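Local atomic coordinates of aromatic-amino-acid aminotransferase (Burkholderia pseudomallei, PDB entry 4F4E), a protein that probably transfers amino groups between aromatic amino acids such as tyrosine and 2-oxoglutarate, using pyridoxal 5'-phosphate as its cofactor. Residues V230-I235 / N260-S265. Residues are numbered along the deposited sequence; the frame is centred on the assembly and turned at random.
Sequences VPFLDI and NVFVSS
F232 and F262 sit side by side on neighbouring parallel strands, 230-235 and 261-266, which helix 249-256 links as a beta-alpha-beta unit in the large, mostly parallel sheet of the fold type I aminotransferases. The F232 ring leans over the partner strand because CG lies anti to the backbone N (chi1 -155°), and the bump it covers is CB of F262, 3.6 Å from the ring centroid and almost on the ring normal, a CH-pi contact. The backbone N of S264 meets the same ring at its edge. The F262 ring rises from its own strand, CG beside the backbone N, into the hollow bordered by F232 CE2 and V230 CG1, the latter 3.9 Å from F262 CD1; the two ring planes make 43°. Helix 125-140 covers this face, and L24 of the second subunit packs on V230 and F262.

On the other face, under helices 249-256 and 95-106, the packing is apolar: P231 CG meets V261 CG2 at 4.1 Å, and I235 CG2 sits in the notch formed by V263 CG1 (3.8 Å) and S265 CB (3.6 Å), touching both. Four backbone bonds tie the strands, F262 N to P231 O, L233 N to F262 O, S264 N to L233 O and I235 N to S264 O, the last nearly straight at 172°.

At the C-terminal ends of these two strands lies the cofactor site. OD2 of D234 accepts a hydrogen bond from H156 and lies close to N1 of the lysine-bound pyridoxal phosphate at position 269, while S264 OG donates a hydrogen bond to G126 O. One water donates to both side chains, 2.7 Å from D234 OD1 and 3.0 Å from S264 OG.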
loop_
_atom_site.group_PDB
_atom_site.type_symbol
_atom_site.label_atom_id
_atom_site.label_comp_id
_atom_site.label_asym_id
_atom_site.label_seq_id
_atom_site.Cartn_x
_atom_site.Cartn_y
_atom_site.Cartn_z
ATOM N N VAL A 230 -24.909 -1.253 7.962
ATOM C CA VAL A 230 -24.020 -1.331 6.800
ATOM C C VAL A 230 -23.154 -2.549 7.017
ATOM O O VAL A 230 -22.266 -2.558 7.875
ATOM C CB VAL A 230 -23.149 -0.067 6.677
ATOM C CG1 VAL A 230 -22.161 -0.228 5.497
ATOM C CG2 VAL A 230 -24.035 1.181 6.559
ATOM N N PRO A 231 -23.406 -3.618 6.247
ATOM C CA PRO A 231 -22.600 -4.825 6.418
ATOM C C PRO A 231 -21.241 -4.677 5.729
ATOM O O PRO A 231 -21.170 -4.283 4.568
ATOM C CB PRO A 231 -23.429 -5.909 5.748
ATOM C CG PRO A 231 -24.181 -5.183 4.686
ATOM C CD PRO A 231 -24.415 -3.770 5.192
ATOM N N PHE A 232 -20.206 -5.047 6.465
ATOM C CA PHE A 232 -18.856 -5.004 5.970
ATOM C C PHE A 232 -18.331 -6.418 6.082
ATOM O O PHE A 232 -17.832 -6.862 7.138
ATOM C CB PHE A 232 -17.978 -3.950 6.713
ATOM C CG PHE A 232 -16.800 -3.443 5.888
ATOM C CD1 PHE A 232 -16.105 -4.287 5.001
ATOM C CD2 PHE A 232 -16.366 -2.153 6.026
ATOM C CE1 PHE A 232 -15.028 -3.798 4.234
ATOM C CE2 PHE A 232 -15.284 -1.663 5.260
ATOM C CZ PHE A 232 -14.633 -2.481 4.357
ATOM N N LEU A 233 -18.446 -7.177 4.987
ATOM C CA LEU A 233 -17.993 -8.568 5.014
ATOM C C LEU A 233 -16.476 -8.603 4.826
ATOM O O LEU A 233 -15.910 -7.853 4.012
ATOM C CB LEU A 233 -18.720 -9.392 3.942
ATOM C CG LEU A 233 -20.205 -9.632 4.244
ATOM C CD1 LEU A 233 -20.964 -9.917 2.970
ATOM C CD2 LEU A 233 -20.365 -10.802 5.222
ATOM N N ASP A 234 -15.808 -9.467 5.586
ATOM C CA ASP A 234 -14.359 -9.681 5.501
ATOM C C ASP A 234 -14.165 -11.157 5.182
ATOM O O ASP A 234 -14.484 -12.052 5.998
ATOM C CB ASP A 234 -13.712 -9.352 6.837
ATOM C CG ASP A 234 -12.200 -9.512 6.837
ATOM O OD1 ASP A 234 -11.645 -10.226 5.956
ATOM O OD2 ASP A 234 -11.543 -8.931 7.748
ATOM N N ILE A 235 -13.757 -11.401 3.934
ATOM C CA ILE A 235 -13.575 -12.759 3.372
ATOM C C ILE A 235 -12.099 -12.989 3.024
ATOM O O ILE A 235 -11.621 -12.723 1.916
ATOM C CB ILE A 235 -14.557 -13.041 2.209
ATOM C CG1 ILE A 235 -14.511 -14.519 1.772
ATOM C CG2 ILE A 235 -14.371 -12.032 1.045
ATOM C CD1 ILE A 235 -15.667 -14.920 0.808
ATOM N N ASN A 260 -26.667 -2.177 0.208
ATOM C CA ASN A 260 -25.337 -1.682 -0.011
ATOM C C ASN A 260 -24.428 -2.461 0.938
ATOM O O ASN A 260 -24.721 -2.533 2.162
ATOM C CB ASN A 260 -25.279 -0.205 0.241
ATOM C CG ASN A 260 -26.185 0.571 -0.721
ATOM O OD1 ASN A 260 -26.965 1.386 -0.294
ATOM N ND2 ASN A 260 -26.104 0.275 -2.017
ATOM N N VAL A 261 -23.420 -3.119 0.374
ATOM C CA VAL A 261 -22.591 -4.077 1.096
ATOM C C VAL A 261 -21.157 -3.720 0.774
ATOM O O VAL A 261 -20.836 -3.446 -0.386
ATOM C CB VAL A 261 -22.830 -5.545 0.632
ATOM C CG1 VAL A 261 -22.001 -6.527 1.469
ATOM C CG2 VAL A 261 -24.309 -5.927 0.677
ATOM N N PHE A 262 -20.307 -3.688 1.788
ATOM C CA PHE A 262 -18.859 -3.579 1.613
ATOM C C PHE A 262 -18.251 -4.959 1.794
ATOM O O PHE A 262 -18.706 -5.710 2.665
ATOM C CB PHE A 262 -18.262 -2.624 2.645
ATOM C CG PHE A 262 -18.518 -1.169 2.352
ATOM C CD1 PHE A 262 -19.779 -0.656 2.417
ATOM C CD2 PHE A 262 -17.477 -0.325 2.073
ATOM C CE1 PHE A 262 -20.024 0.667 2.176
ATOM C CE2 PHE A 262 -17.704 0.999 1.819
ATOM C CZ PHE A 262 -18.978 1.504 1.877
ATOM N N VAL A 263 -17.254 -5.306 0.966
ATOM C CA VAL A 263 -16.575 -6.597 1.049
ATOM C C VAL A 263 -15.080 -6.395 0.937
ATOM O O VAL A 263 -14.594 -5.951 -0.107
ATOM C CB VAL A 263 -16.982 -7.570 -0.076
ATOM C CG1 VAL A 263 -16.323 -8.929 0.135
ATOM C CG2 VAL A 263 -18.525 -7.723 -0.137
ATOM N N SER A 264 -14.347 -6.708 2.000
ATOM C CA SER A 264 -12.891 -6.807 1.900
ATOM C C SER A 264 -12.567 -8.272 1.626
ATOM O O SER A 264 -12.981 -9.162 2.401
ATOM C CB SER A 264 -12.201 -6.403 3.188
ATOM O OG SER A 264 -10.870 -6.934 3.199
ATOM N N SER A 265 -11.875 -8.520 0.529
ATOM C CA SER A 265 -11.399 -9.838 0.198
ATOM C C SER A 265 -9.850 -9.872 0.112
ATOM O O SER A 265 -9.209 -8.849 -0.167
ATOM C CB SER A 265 -12.038 -10.366 -1.087
ATOM O OG SER A 265 -11.669 -9.651 -2.224
HETATM O O HOH W 1 -10.000 -9.783 3.812
#